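Local coordinates for protein short chain dehydrogenase (Mycobacterium smegmatis, PDB 3UCX) that probably catalyses a nicotinamide-dependent oxidation or reduction, as a short-chain dehydrogenase whose substrate is not established, at residues V14-V19 against A36-A41; P21-T26 against E234-I239; R61-G66 against M83-R88; D115-T120 against K161-A166; N146-R151 against C259-A264. One frame throughout, in Å; residues are numbered along the deposited sequence. Where two conformers were deposited one is given.

Contact 1 of 5, residues V14-V19 against A36-A41; sequences VVISGV and ADLVLA
Val14 to Ser17 run beside Leu38 to Ala41 as neighbouring parallel strands, their short axes 4.7 Å apart and inclined by 21°. Backbone hydrogen bonds come first. Val14 N gives to Asp37 O, Val39 N to Val14 O at 2.8 Å, Ile16 N to Val39 O at 2.9 Å, and Ala41 N to Ile16 O. Where the first strand ends, Gly18 N binds Ala41 O at 3.0 Å, and Val19 N adds a weak bond to that same oxygen. A water bound to Ser17 OG also gives a weak bond to Ala41 O, which closes this end of the pair.

Apolar contacts fall on the two faces of the sheet. On the face of Val14, Ile16, Leu38 and Leu40, the methyl CD1 of Ile16 presses on CD1 of Leu38 at 3.5 Å, tighter than usual for carbons. Val14 CG2 meets Ala36 CB at 3.7 Å; chi1 of 175° swings CG2 to the backbone-N side, toward Ala36. Beyond the strand end, Val19 CG2 reaches CD2 of Leu40. Helices 23-33 and 45-57 cover this side through Ala28, Cys31, Leu48 and Val51. On the other face Val15 and Val39 lie side by side, Val15 CG2 at 3.8 Å from Val39 CB, with Leu78 and Thr82 of helix 72-85 above Val39.

The pair frames the first beta-alpha-beta unit of a Rossmann fold. The turn that opens at Gly18 is where dinucleotide-binding short-chain dehydrogenases have their glycine-rich cofactor loop.

Contact 2 of 5, residues P21-T26 against E234-I239; sequences PALGTT and EVASAI
Leu23 extends toward Val235 and Ile239 because its CG stands anti to the backbone N (chi1 179°), and chi2 of 61° then spreads the two methyls over the facing helix. CD2 touches CG1 of Val235 at 3.9 Å and reaches tip to tip toward CD1 of Ile239 at 4.1 Å. CD1 rests over the start of the Ala236 backbone, 3.9 Å from Ala236 N. The Leu23 and Val235 side chains cross at about a right angle, so that the valine methyl CG1 meets both leucine methyls.

One turn further on, Thr26 turns its methyl inward: with chi1 at -67°, CG2 is anti to the backbone N and lies 3.9 Å from Ala236 CB. That torsion leaves OG1 beside the backbone N, where it is hydrogen-bonded to Glu232 at the start of helix 232-243.

Val145 of strand 141-145 and Ile193 of a neighbouring loop add to the apolar surroundings of Leu23. On helix 232-243, Ser237 and Ala238 pack on Leu246 and Ile250 of the second subunit.

Mostly methyl groups carry this buried junction of helices 23-33 and 232-243, so its hold is dispersive and hydrophobic, while the polar end of Thr26 is satisfied at its margin.

Contact 3 of 5, residues R61-G66 against M83-R88; sequences RALSVG and MKAYGR
Leu63 and Ala85 are the residues of closest backbone approach, their CA atoms 7.7 Å apart, where strand 62-66 at the edge of the sheet passes the last turn of helix 72-85. Past that turn Gly87 takes a positive phi of 73°, and the chain swings away toward strand 91-94.

Two apolar contacts join strand to helix. Leu63 holds CG anti to the backbone N (chi1 -180°), which carries its methyls out to the helix end; CD2 lies 3.9 Å from Ala85 CB. Its CB meets Tyr86 CE2 at 4.0 Å, coming obliquely to the ring.

Tyr86 and Arg61 slide past each other in opposite directions. The guanidinium stands at 85° to the ring plane and takes the ring's rim on its face: Tyr86 CE1 sits over its centre, 3.8 Å from Arg61 CZ. The arginine is therefore at the edge of the tyrosine and not over its pi face. A bend at chi3 turns the guanidinium to this place. Arg61 NH1 gives to a water at 2.8 Å, and the water gives to Ala85 O at 3.0 Å. The tyrosine hydroxyl lies near the Arg61 backbone and is hydrogen-bonded to Leu38 O in strand 37-42, while Arg61 NH2 pairs with Asp37.

On this exposed margin the arginine charge is probably balanced by Asp37, which is shared with Arg60, and the contact mixes apolar packing with a water bridge. Tyr86 through Leu38 and Arg61 through Asp37 both hold to strand 37-42, so helix end and edge strand are fastened through it.

Contact 4 of 5, residues D115-T120 against K161-A166; sequences DAIELT and KMAKSA
Thr120 lays its methyl against the carbonyl oxygen of Ala163, CG2 lying 3.9 Å from Ala163 O. In helix 158-179 the Lys161 carbonyl is gripped from both faces, by Ser165 N from one and by Ser165 OG (2.6 Å to Lys161 O) from the other.

The two helices approach to 9.2 Å between their short axes at 33°. Ala163 sits at the crossing, where its CA comes 5.2 Å from the CA of Ile117. Ala116 CB meets Ala163 CB at 4.3 Å, and Ile117 CD1 crosses to the Met162 sulfur, 4.1 Å from SD.

Chi1 of -67° at Thr120 puts CG2 anti to the backbone N, over the Ala163 side of the second helix, and leaves OG1 facing a water at 3.0 Å. Lys164 NZ gives that water a weak bond of 3.4 Å, its chain bending at chi2 and chi4 to get there.

Helices 110-130 and 158-179 meet the third subunit as well, where Met162 packs on its Val121 and Ser165 on its Ala169. Lys164 probably occupies the lysine position of the family's YxxxK signature, and Thr120 probably that of the asparagine of classical members, so the water may resemble the one of the Asn-Ser-Tyr-Lys site in short-chain dehydrogenases.

Contact 5 of 5, residues N146-R151 against C259-A264; sequences NSMVVR and CGEYKA
The last residues of the chain close over the loop that carries the probable active-site serine, Tyr262 and Ala264 resting on Met148 and Arg151. Met148, with CG anti to the backbone N (chi1 -165°), runs out beside Tyr262 in a Met-aromatic contact: SD lies at the ring edge, 4.9 Å from the centroid, and CG is 3.5 Å from CD2. Chi3 then bends the chain, and the terminal CE comes 3.4 Å from Glu261 OE1.

In short-chain dehydrogenases the loop after strand 141-145 bears the active-site serine, here probably Ser147, which touches Tyr160. Ser147 OG accepts from Val149 N at 3.1 Å, an ST turn at the start of the 3-10 segment 148-151.

Arg151 runs past Tyr262 in the opposite direction, guanidinium and ring planes 27° apart. Its CB touches Tyr262 CB at 3.7 Å, and the guanidinium receives Ala264 CB over its centre, CZ to CB 3.4 Å. Arg151 NE forms a salt bridge with Asp256, while NH2 makes a weak bond to Ala264 O of the second subunit. Gln253 of that subunit also binds Tyr262 O and Ala264 N through its side-chain amide.

Overall arrangement
Contacts 1 and 3 lie in neighbouring strands, 37-42 and 62-66, their centres 9 Å apart, and touch through Leu40 N to Leu63 O and through the hydroxyl of Tyr86 at Leu38 O. Contact 2 adjoins contact 1, 12 Å away between centres, because helix 23-33 links the strands of contact 1. Contacts 4 and 5 are about 17 Å apart between centres yet touch beside the presumed active site: Lys164 O accepts from Asn146 ND2 at 2.9 Å. Contact 2 is also about 17 Å from contact 5 between centres; both reach the second subunit, contact 4 the third, and contact 5 also the fourth. The 2-(2-methoxyethoxy)ethanol molecule is bound at Pro104, Ala155 and Lys156.

Contact 1 of 5, residues V14-V19 against A36-A41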
# COMPACT_ATOMS: atom_id res chain seq x y z
N VAL A 14 10.89 28.49 -10.96
CA VAL A 14 10.41 27.14 -11.19
C VAL A 14 10.98 26.64 -12.51
O VAL A 14 10.81 27.27 -13.56
CB VAL A 14 8.86 27.12 -11.23
CG1 VAL A 14 8.33 25.73 -11.59
CG2 VAL A 14 8.27 27.59 -9.90
N VAL A 15 11.67 25.51 -12.45
CA VAL A 15 12.15 24.80 -13.61
C VAL A 15 11.14 23.70 -13.96
O VAL A 15 10.82 22.87 -13.12
CB VAL A 15 13.54 24.19 -13.33
CG1 VAL A 15 14.02 23.29 -14.46
CG2 VAL A 15 14.56 25.26 -12.99
N ILE A 16 10.64 23.71 -15.19
CA ILE A 16 9.80 22.63 -15.69
C ILE A 16 10.53 21.91 -16.81
O ILE A 16 10.88 22.51 -17.84
CB ILE A 16 8.42 23.13 -16.19
CG1 ILE A 16 7.72 23.96 -15.12
CG2 ILE A 16 7.53 21.93 -16.56
CD1 ILE A 16 6.44 24.60 -15.59
N SER A 17 10.80 20.63 -16.60
CA SER A 17 11.37 19.79 -17.63
C SER A 17 10.24 18.97 -18.27
O SER A 17 9.37 18.45 -17.58
CB SER A 17 12.46 18.87 -17.07
OG SER A 17 12.71 17.76 -17.92
N GLY A 18 10.28 18.83 -19.58
CA GLY A 18 9.28 18.03 -20.28
C GLY A 18 8.02 18.82 -20.53
O GLY A 18 6.92 18.34 -20.26
N VAL A 19 8.19 20.01 -21.05
CA VAL A 19 7.09 20.90 -21.37
C VAL A 19 6.50 20.50 -22.71
O VAL A 19 7.14 20.66 -23.76
CB VAL A 19 7.55 22.38 -21.41
CG1 VAL A 19 6.38 23.31 -21.72
CG2 VAL A 19 8.21 22.78 -20.10
N ALA A 36 5.50 33.02 -10.15
CA ALA A 36 6.81 32.41 -10.44
C ALA A 36 7.40 32.91 -11.75
O ALA A 36 6.66 33.26 -12.67
CB ALA A 36 6.71 30.87 -10.46
N ASP A 37 8.73 32.96 -11.82
CA ASP A 37 9.43 33.02 -13.09
C ASP A 37 9.84 31.62 -13.47
O ASP A 37 10.10 30.81 -12.59
CB ASP A 37 10.67 33.90 -12.99
CG ASP A 37 10.32 35.35 -12.79
OD1 ASP A 37 9.43 35.87 -13.50
OD2 ASP A 37 10.90 35.97 -11.88
N LEU A 38 9.93 31.37 -14.77
CA LEU A 38 10.07 30.01 -15.28
C LEU A 38 11.37 29.76 -16.00
O LEU A 38 11.90 30.64 -16.69
CB LEU A 38 8.93 29.70 -16.26
CG LEU A 38 7.57 29.28 -15.71
CD1 LEU A 38 7.63 27.86 -15.17
CD2 LEU A 38 7.05 30.25 -14.66
N VAL A 39 11.84 28.53 -15.89
CA VAL A 39 12.76 27.91 -16.82
C VAL A 39 12.01 26.79 -17.51
O VAL A 39 11.45 25.91 -16.84
CB VAL A 39 14.00 27.33 -16.11
CG1 VAL A 39 14.90 26.63 -17.12
CG2 VAL A 39 14.74 28.43 -15.35
N LEU A 40 11.97 26.83 -18.83
CA LEU A 40 11.30 25.81 -19.62
C LEU A 40 12.32 24.98 -20.39
O LEU A 40 13.13 25.51 -21.18
CB LEU A 40 10.29 26.47 -20.58
CG LEU A 40 9.29 27.44 -19.95
CD1 LEU A 40 8.48 28.20 -21.01
CD2 LEU A 40 8.37 26.76 -18.94
N ALA A 41 12.28 23.67 -20.18
CA ALA A 41 13.23 22.75 -20.79
C ALA A 41 12.45 21.66 -21.55
O ALA A 41 11.50 21.10 -21.05
CB ALA A 41 14.15 22.15 -19.74
O HOH W 1 13.13 18.30 -20.81

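Contact 2 of 5, residues P21-T26 against E234-I239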
# COMPACT_ATOMS: atom_id res chain seq x y z
N PRO A 21 2.47 20.20 -25.01
CA PRO A 21 1.32 21.04 -25.33
C PRO A 21 0.17 20.95 -24.30
O PRO A 21 -0.70 21.81 -24.28
CB PRO A 21 0.87 20.47 -26.68
CG PRO A 21 1.23 19.03 -26.59
CD PRO A 21 2.52 18.99 -25.84
N ALA A 22 0.19 19.91 -23.47
CA ALA A 22 -0.90 19.63 -22.53
C ALA A 22 -0.52 20.11 -21.13
O ALA A 22 -0.37 21.31 -20.90
CB ALA A 22 -1.23 18.14 -22.54
N LEU A 23 -0.33 19.17 -20.20
CA LEU A 23 -0.11 19.55 -18.80
C LEU A 23 1.04 20.55 -18.64
O LEU A 23 0.94 21.51 -17.87
CB LEU A 23 0.15 18.32 -17.95
CG LEU A 23 0.42 18.59 -16.47
CD1 LEU A 23 -0.76 19.26 -15.77
CD2 LEU A 23 0.80 17.28 -15.78
N GLY A 24 2.13 20.32 -19.37
CA GLY A 24 3.29 21.21 -19.29
C GLY A 24 3.01 22.67 -19.55
O GLY A 24 3.50 23.57 -18.85
N THR A 25 2.21 22.94 -20.59
CA THR A 25 1.85 24.29 -20.94
C THR A 25 0.93 24.89 -19.87
O THR A 25 1.13 26.02 -19.41
CB THR A 25 1.21 24.34 -22.35
OG1 THR A 25 2.16 23.87 -23.32
CG2 THR A 25 0.78 25.76 -22.71
N THR A 26 -0.08 24.13 -19.45
CA THR A 26 -0.96 24.57 -18.38
C THR A 26 -0.17 24.88 -17.10
O THR A 26 -0.40 25.90 -16.46
CB THR A 26 -2.03 23.52 -18.06
OG1 THR A 26 -2.91 23.41 -19.18
CG2 THR A 26 -2.85 23.93 -16.83
N GLU A 234 -6.70 20.89 -12.93
CA GLU A 234 -6.82 20.19 -11.64
C GLU A 234 -5.53 19.47 -11.28
O GLU A 234 -5.14 19.41 -10.11
CB GLU A 234 -8.02 19.21 -11.64
CG GLU A 234 -9.36 19.95 -11.48
CD GLU A 234 -10.60 19.10 -11.74
OE1 GLU A 234 -10.52 18.16 -12.55
OE2 GLU A 234 -11.65 19.38 -11.14
N VAL A 235 -4.86 18.93 -12.28
CA VAL A 235 -3.59 18.24 -12.02
C VAL A 235 -2.53 19.30 -11.71
O VAL A 235 -1.73 19.16 -10.75
CB VAL A 235 -3.17 17.35 -13.21
CG1 VAL A 235 -1.78 16.73 -12.96
CG2 VAL A 235 -4.25 16.30 -13.46
N ALA A 236 -2.52 20.39 -12.48
CA ALA A 236 -1.64 21.52 -12.21
C ALA A 236 -1.80 22.07 -10.79
O ALA A 236 -0.80 22.41 -10.12
CB ALA A 236 -1.86 22.63 -13.25
N SER A 237 -3.04 22.22 -10.33
CA SER A 237 -3.27 22.69 -8.96
C SER A 237 -2.57 21.82 -7.89
O SER A 237 -2.02 22.34 -6.92
CB SER A 237 -4.77 22.74 -8.65
OG SER A 237 -5.42 23.76 -9.40
N ALA A 238 -2.65 20.51 -8.06
CA ALA A 238 -1.98 19.56 -7.15
C ALA A 238 -0.46 19.76 -7.17
O ALA A 238 0.19 19.73 -6.12
CB ALA A 238 -2.32 18.13 -7.54
N ILE A 239 0.10 19.95 -8.36
CA ILE A 239 1.54 20.15 -8.52
C ILE A 239 1.97 21.47 -7.88
O ILE A 239 2.96 21.54 -7.16
CB ILE A 239 1.94 20.11 -10.01
CG1 ILE A 239 1.74 18.71 -10.57
CG2 ILE A 239 3.38 20.57 -10.22
CD1 ILE A 239 1.74 18.65 -12.08

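Contact 3 of 5, residues R61-G66 against M83-R88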
# COMPACT_ATOMS: atom_id res chain seq x y z
N ARG A 61 8.82 36.23 -16.18
CA ARG A 61 9.86 35.90 -17.13
C ARG A 61 9.92 34.41 -17.43
O ARG A 61 9.60 33.57 -16.57
CB ARG A 61 11.21 36.40 -16.63
CG ARG A 61 11.35 37.91 -16.71
CD ARG A 61 12.60 38.37 -16.00
NE ARG A 61 12.58 37.99 -14.58
CZ ARG A 61 13.64 37.94 -13.79
NH1 ARG A 61 14.85 38.25 -14.25
NH2 ARG A 61 13.50 37.57 -12.52
N ALA A 62 10.32 34.09 -18.65
CA ALA A 62 10.52 32.70 -19.05
C ALA A 62 11.88 32.55 -19.75
O ALA A 62 12.17 33.27 -20.70
CB ALA A 62 9.39 32.24 -19.96
N LEU A 63 12.71 31.62 -19.27
CA LEU A 63 13.93 31.22 -19.96
C LEU A 63 13.67 29.88 -20.64
O LEU A 63 13.34 28.89 -19.96
CB LEU A 63 15.07 31.06 -18.95
CG LEU A 63 16.45 30.65 -19.48
CD1 LEU A 63 17.11 31.83 -20.20
CD2 LEU A 63 17.32 30.15 -18.32
N SER A 64 13.84 29.84 -21.96
CA SER A 64 13.62 28.62 -22.73
C SER A 64 14.97 28.03 -23.09
O SER A 64 15.82 28.73 -23.65
CB SER A 64 12.83 28.91 -24.02
OG SER A 64 11.55 29.43 -23.69
N VAL A 65 15.18 26.76 -22.74
CA VAL A 65 16.45 26.09 -22.99
C VAL A 65 16.23 24.70 -23.57
O VAL A 65 15.77 23.79 -22.88
CB VAL A 65 17.32 25.96 -21.72
CG1 VAL A 65 18.70 25.42 -22.07
CG2 VAL A 65 17.43 27.30 -20.99
N GLY A 66 16.61 24.52 -24.84
CA GLY A 66 16.58 23.21 -25.48
C GLY A 66 17.50 22.25 -24.76
O GLY A 66 18.70 22.50 -24.65
N MET A 83 21.28 29.47 -13.78
CA MET A 83 21.97 30.20 -12.73
C MET A 83 22.48 31.55 -13.25
O MET A 83 22.49 32.53 -12.53
CB MET A 83 23.08 29.32 -12.14
CG MET A 83 22.53 28.00 -11.56
SD MET A 83 21.09 28.20 -10.46
CE MET A 83 22.05 29.07 -9.21
N LYS A 84 22.85 31.59 -14.53
CA LYS A 84 23.23 32.86 -15.16
C LYS A 84 22.02 33.82 -15.25
O LYS A 84 22.13 35.01 -14.95
CB LYS A 84 23.84 32.57 -16.55
CG LYS A 84 24.26 33.80 -17.33
CD LYS A 84 24.66 33.47 -18.76
CE LYS A 84 24.82 34.76 -19.55
NZ LYS A 84 24.99 34.55 -21.03
N ALA A 85 20.86 33.31 -15.63
CA ALA A 85 19.66 34.16 -15.80
C ALA A 85 19.02 34.56 -14.48
O ALA A 85 18.61 35.70 -14.32
CB ALA A 85 18.62 33.45 -16.67
N TYR A 86 18.86 33.61 -13.55
CA TYR A 86 18.07 33.87 -12.35
C TYR A 86 18.87 33.83 -11.05
O TYR A 86 18.48 34.44 -10.07
CB TYR A 86 16.94 32.86 -12.25
CG TYR A 86 15.85 32.98 -13.28
CD1 TYR A 86 15.06 34.13 -13.38
CD2 TYR A 86 15.54 31.91 -14.13
CE1 TYR A 86 14.03 34.22 -14.30
CE2 TYR A 86 14.51 32.00 -15.06
CZ TYR A 86 13.76 33.16 -15.14
OH TYR A 86 12.71 33.24 -16.03
N GLY A 87 19.96 33.06 -11.03
CA GLY A 87 20.80 32.93 -9.83
C GLY A 87 20.20 32.10 -8.71
O GLY A 87 20.79 32.03 -7.63
N ARG A 88 19.05 31.47 -8.96
CA ARG A 88 18.40 30.63 -7.97
C ARG A 88 17.36 29.72 -8.61
O ARG A 88 16.86 30.01 -9.69
CB ARG A 88 17.68 31.47 -6.93
CG ARG A 88 16.48 32.26 -7.44
CD ARG A 88 16.08 33.29 -6.40
NE ARG A 88 16.05 32.58 -5.12
CZ ARG A 88 14.96 32.18 -4.49
NH1 ARG A 88 13.75 32.50 -4.96
NH2 ARG A 88 15.09 31.49 -3.34
O HOH W 2 17.11 37.69 -12.67

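Contact 4 of 5, residues D115-T120 against K161-A166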
# COMPACT_ATOMS: atom_id res chain seq x y z
N ASP A 115 15.02 2.80 -23.09
CA ASP A 115 14.81 4.21 -23.44
C ASP A 115 13.79 4.87 -22.51
O ASP A 115 13.98 6.03 -22.13
CB ASP A 115 14.32 4.36 -24.89
CG ASP A 115 15.37 4.06 -25.93
OD1 ASP A 115 16.57 3.99 -25.60
OD2 ASP A 115 14.98 3.89 -27.12
N ALA A 116 12.72 4.15 -22.16
CA ALA A 116 11.70 4.69 -21.22
C ALA A 116 12.33 5.00 -19.83
O ALA A 116 12.10 6.08 -19.26
CB ALA A 116 10.54 3.71 -21.07
N ILE A 117 13.11 4.07 -19.33
CA ILE A 117 13.85 4.25 -18.08
C ILE A 117 14.85 5.41 -18.20
O ILE A 117 14.93 6.28 -17.33
CB ILE A 117 14.52 2.92 -17.64
CG1 ILE A 117 13.44 1.93 -17.18
CG2 ILE A 117 15.50 3.15 -16.49
CD1 ILE A 117 13.93 0.51 -17.01
N GLU A 118 15.56 5.47 -19.32
CA GLU A 118 16.51 6.55 -19.55
C GLU A 118 15.90 7.94 -19.42
O GLU A 118 16.50 8.82 -18.80
CB GLU A 118 17.22 6.39 -20.89
CG GLU A 118 18.53 7.10 -20.96
CD GLU A 118 19.60 6.57 -20.00
OE1 GLU A 118 19.69 5.35 -19.72
OE2 GLU A 118 20.41 7.39 -19.54
N LEU A 119 14.72 8.13 -20.01
CA LEU A 119 14.07 9.41 -20.00
C LEU A 119 13.34 9.66 -18.67
O LEU A 119 13.58 10.66 -18.01
CB LEU A 119 13.09 9.52 -21.17
CG LEU A 119 12.44 10.90 -21.35
CD1 LEU A 119 13.51 11.98 -21.47
CD2 LEU A 119 11.52 10.88 -22.58
N THR A 120 12.48 8.73 -18.29
CA THR A 120 11.58 8.88 -17.15
C THR A 120 12.29 8.82 -15.79
O THR A 120 11.91 9.52 -14.83
CB THR A 120 10.51 7.77 -17.20
OG1 THR A 120 9.68 8.00 -18.34
CG2 THR A 120 9.65 7.71 -15.92
N LYS A 161 4.20 1.21 -16.52
CA LYS A 161 4.20 0.94 -15.07
C LYS A 161 5.62 0.67 -14.51
O LYS A 161 5.96 1.14 -13.41
CB LYS A 161 3.28 -0.23 -14.73
CG LYS A 161 3.16 -0.58 -13.23
CD LYS A 161 2.41 -1.89 -13.08
CE LYS A 161 2.23 -2.43 -11.66
NZ LYS A 161 1.55 -1.43 -10.84
N MET A 162 6.43 -0.06 -15.27
CA MET A 162 7.79 -0.38 -14.81
C MET A 162 8.62 0.88 -14.62
O MET A 162 9.24 1.07 -13.57
CB MET A 162 8.51 -1.32 -15.77
CG MET A 162 10.02 -1.48 -15.48
SD MET A 162 10.90 -2.21 -16.88
CE MET A 162 10.15 -3.83 -16.83
N ALA A 163 8.64 1.74 -15.63
CA ALA A 163 9.43 2.97 -15.59
C ALA A 163 8.90 3.92 -14.52
O ALA A 163 9.67 4.52 -13.74
CB ALA A 163 9.41 3.64 -16.95
N LYS A 164 7.59 4.08 -14.50
CA LYS A 164 6.97 4.96 -13.51
C LYS A 164 7.18 4.47 -12.07
O LYS A 164 7.34 5.28 -11.15
CB LYS A 164 5.51 5.17 -13.83
CG LYS A 164 5.32 6.06 -15.08
CD LYS A 164 5.58 7.52 -14.75
CE LYS A 164 4.93 8.50 -15.70
NZ LYS A 164 5.87 8.92 -16.76
N SER A 165 7.15 3.16 -11.88
CA SER A 165 7.39 2.55 -10.58
C SER A 165 8.83 2.75 -10.12
O SER A 165 9.08 3.05 -8.96
CB SER A 165 7.05 1.07 -10.61
OG SER A 165 5.63 0.93 -10.79
N ALA A 166 9.76 2.58 -11.04
CA ALA A 166 11.17 2.85 -10.73
C ALA A 166 11.32 4.34 -10.34
O ALA A 166 12.03 4.67 -9.37
CB ALA A 166 12.07 2.50 -11.93
O HOH W 3 7.24 6.26 -18.45

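Contact 5 of 5, residues N146-R151 against C259-A264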
# COMPACT_ATOMS: atom_id res chain seq x y z
N ASN A 146 4.19 11.64 -11.96
CA ASN A 146 4.19 10.21 -12.17
C ASN A 146 2.86 9.82 -12.89
O ASN A 146 2.43 10.53 -13.82
CB ASN A 146 4.42 9.52 -10.81
CG ASN A 146 4.95 8.10 -10.95
OD1 ASN A 146 4.21 7.22 -11.42
ND2 ASN A 146 6.21 7.86 -10.52
N SER A 147 2.24 8.71 -12.51
CA SER A 147 1.07 8.22 -13.24
C SER A 147 0.26 7.24 -12.42
O SER A 147 0.80 6.45 -11.65
CB SER A 147 1.50 7.52 -14.53
OG SER A 147 0.39 6.87 -15.18
N MET A 148 -1.05 7.29 -12.62
CA MET A 148 -2.00 6.30 -12.08
C MET A 148 -1.64 4.86 -12.38
O MET A 148 -2.07 3.96 -11.68
CB MET A 148 -3.40 6.61 -12.64
CG MET A 148 -4.54 5.92 -11.93
SD MET A 148 -6.16 6.47 -12.52
CE MET A 148 -6.21 5.70 -14.16
N VAL A 149 -0.90 4.62 -13.46
CA VAL A 149 -0.50 3.28 -13.85
C VAL A 149 0.19 2.51 -12.72
O VAL A 149 0.16 1.31 -12.68
CB VAL A 149 0.48 3.34 -15.05
CG1 VAL A 149 1.86 3.79 -14.59
CG2 VAL A 149 0.55 2.01 -15.76
N VAL A 150 0.82 3.23 -11.78
CA VAL A 150 1.47 2.53 -10.68
C VAL A 150 0.47 1.90 -9.70
O VAL A 150 0.84 1.08 -8.86
CB VAL A 150 2.50 3.41 -9.94
CG1 VAL A 150 3.55 3.95 -10.92
CG2 VAL A 150 1.83 4.52 -9.15
N ARG A 151 -0.81 2.30 -9.81
CA ARG A 151 -1.86 1.82 -8.90
C ARG A 151 -2.58 0.58 -9.39
O ARG A 151 -3.43 0.04 -8.67
CB ARG A 151 -2.88 2.94 -8.66
CG ARG A 151 -2.27 4.22 -8.10
CD ARG A 151 -1.73 4.02 -6.70
NE ARG A 151 -1.29 5.26 -6.07
CZ ARG A 151 -0.53 5.31 -4.97
NH1 ARG A 151 -0.16 4.16 -4.36
NH2 ARG A 151 -0.16 6.49 -4.45
N CYS A 259 -9.79 11.62 -9.66
CA CYS A 259 -11.23 11.66 -9.40
C CYS A 259 -11.73 10.41 -8.68
O CYS A 259 -12.91 10.09 -8.73
CB CYS A 259 -12.01 11.97 -10.69
SG CYS A 259 -11.63 13.66 -11.21
N GLY A 260 -10.80 9.75 -7.96
CA GLY A 260 -11.15 8.63 -7.11
C GLY A 260 -10.97 7.23 -7.69
O GLY A 260 -11.23 6.28 -7.00
N GLU A 261 -10.49 7.10 -8.91
CA GLU A 261 -10.42 5.78 -9.55
C GLU A 261 -9.58 4.77 -8.76
O GLU A 261 -9.99 3.61 -8.60
CB GLU A 261 -9.93 5.88 -11.00
CG GLU A 261 -10.10 4.56 -11.74
CD GLU A 261 -9.92 4.62 -13.23
OE1 GLU A 261 -9.61 5.67 -13.80
OE2 GLU A 261 -10.06 3.56 -13.86
N TYR A 262 -8.44 5.23 -8.25
CA TYR A 262 -7.61 4.46 -7.33
C TYR A 262 -7.32 5.31 -6.10
O TYR A 262 -7.09 6.52 -6.19
CB TYR A 262 -6.31 3.99 -7.98
CG TYR A 262 -6.57 3.05 -9.13
CD1 TYR A 262 -6.74 1.68 -8.92
CD2 TYR A 262 -6.69 3.53 -10.43
CE1 TYR A 262 -7.01 0.84 -10.00
CE2 TYR A 262 -6.96 2.70 -11.50
CZ TYR A 262 -7.12 1.36 -11.28
OH TYR A 262 -7.36 0.54 -12.37
N LYS A 263 -7.34 4.65 -4.95
CA LYS A 263 -7.24 5.33 -3.67
C LYS A 263 -6.01 4.86 -2.90
O LYS A 263 -5.74 3.66 -2.79
CB LYS A 263 -8.49 5.03 -2.87
CG LYS A 263 -9.76 5.50 -3.57
CD LYS A 263 -10.99 5.34 -2.73
CE LYS A 263 -12.27 5.84 -3.44
NZ LYS A 263 -12.58 5.20 -4.76
N ALA A 264 -5.27 5.82 -2.37
CA ALA A 264 -4.07 5.53 -1.56
C ALA A 264 -3.87 6.64 -0.53
O ALA A 264 -3.00 6.51 0.36
CB ALA A 264 -2.85 5.43 -2.46
OXT ALA A 264 -4.59 7.66 -0.58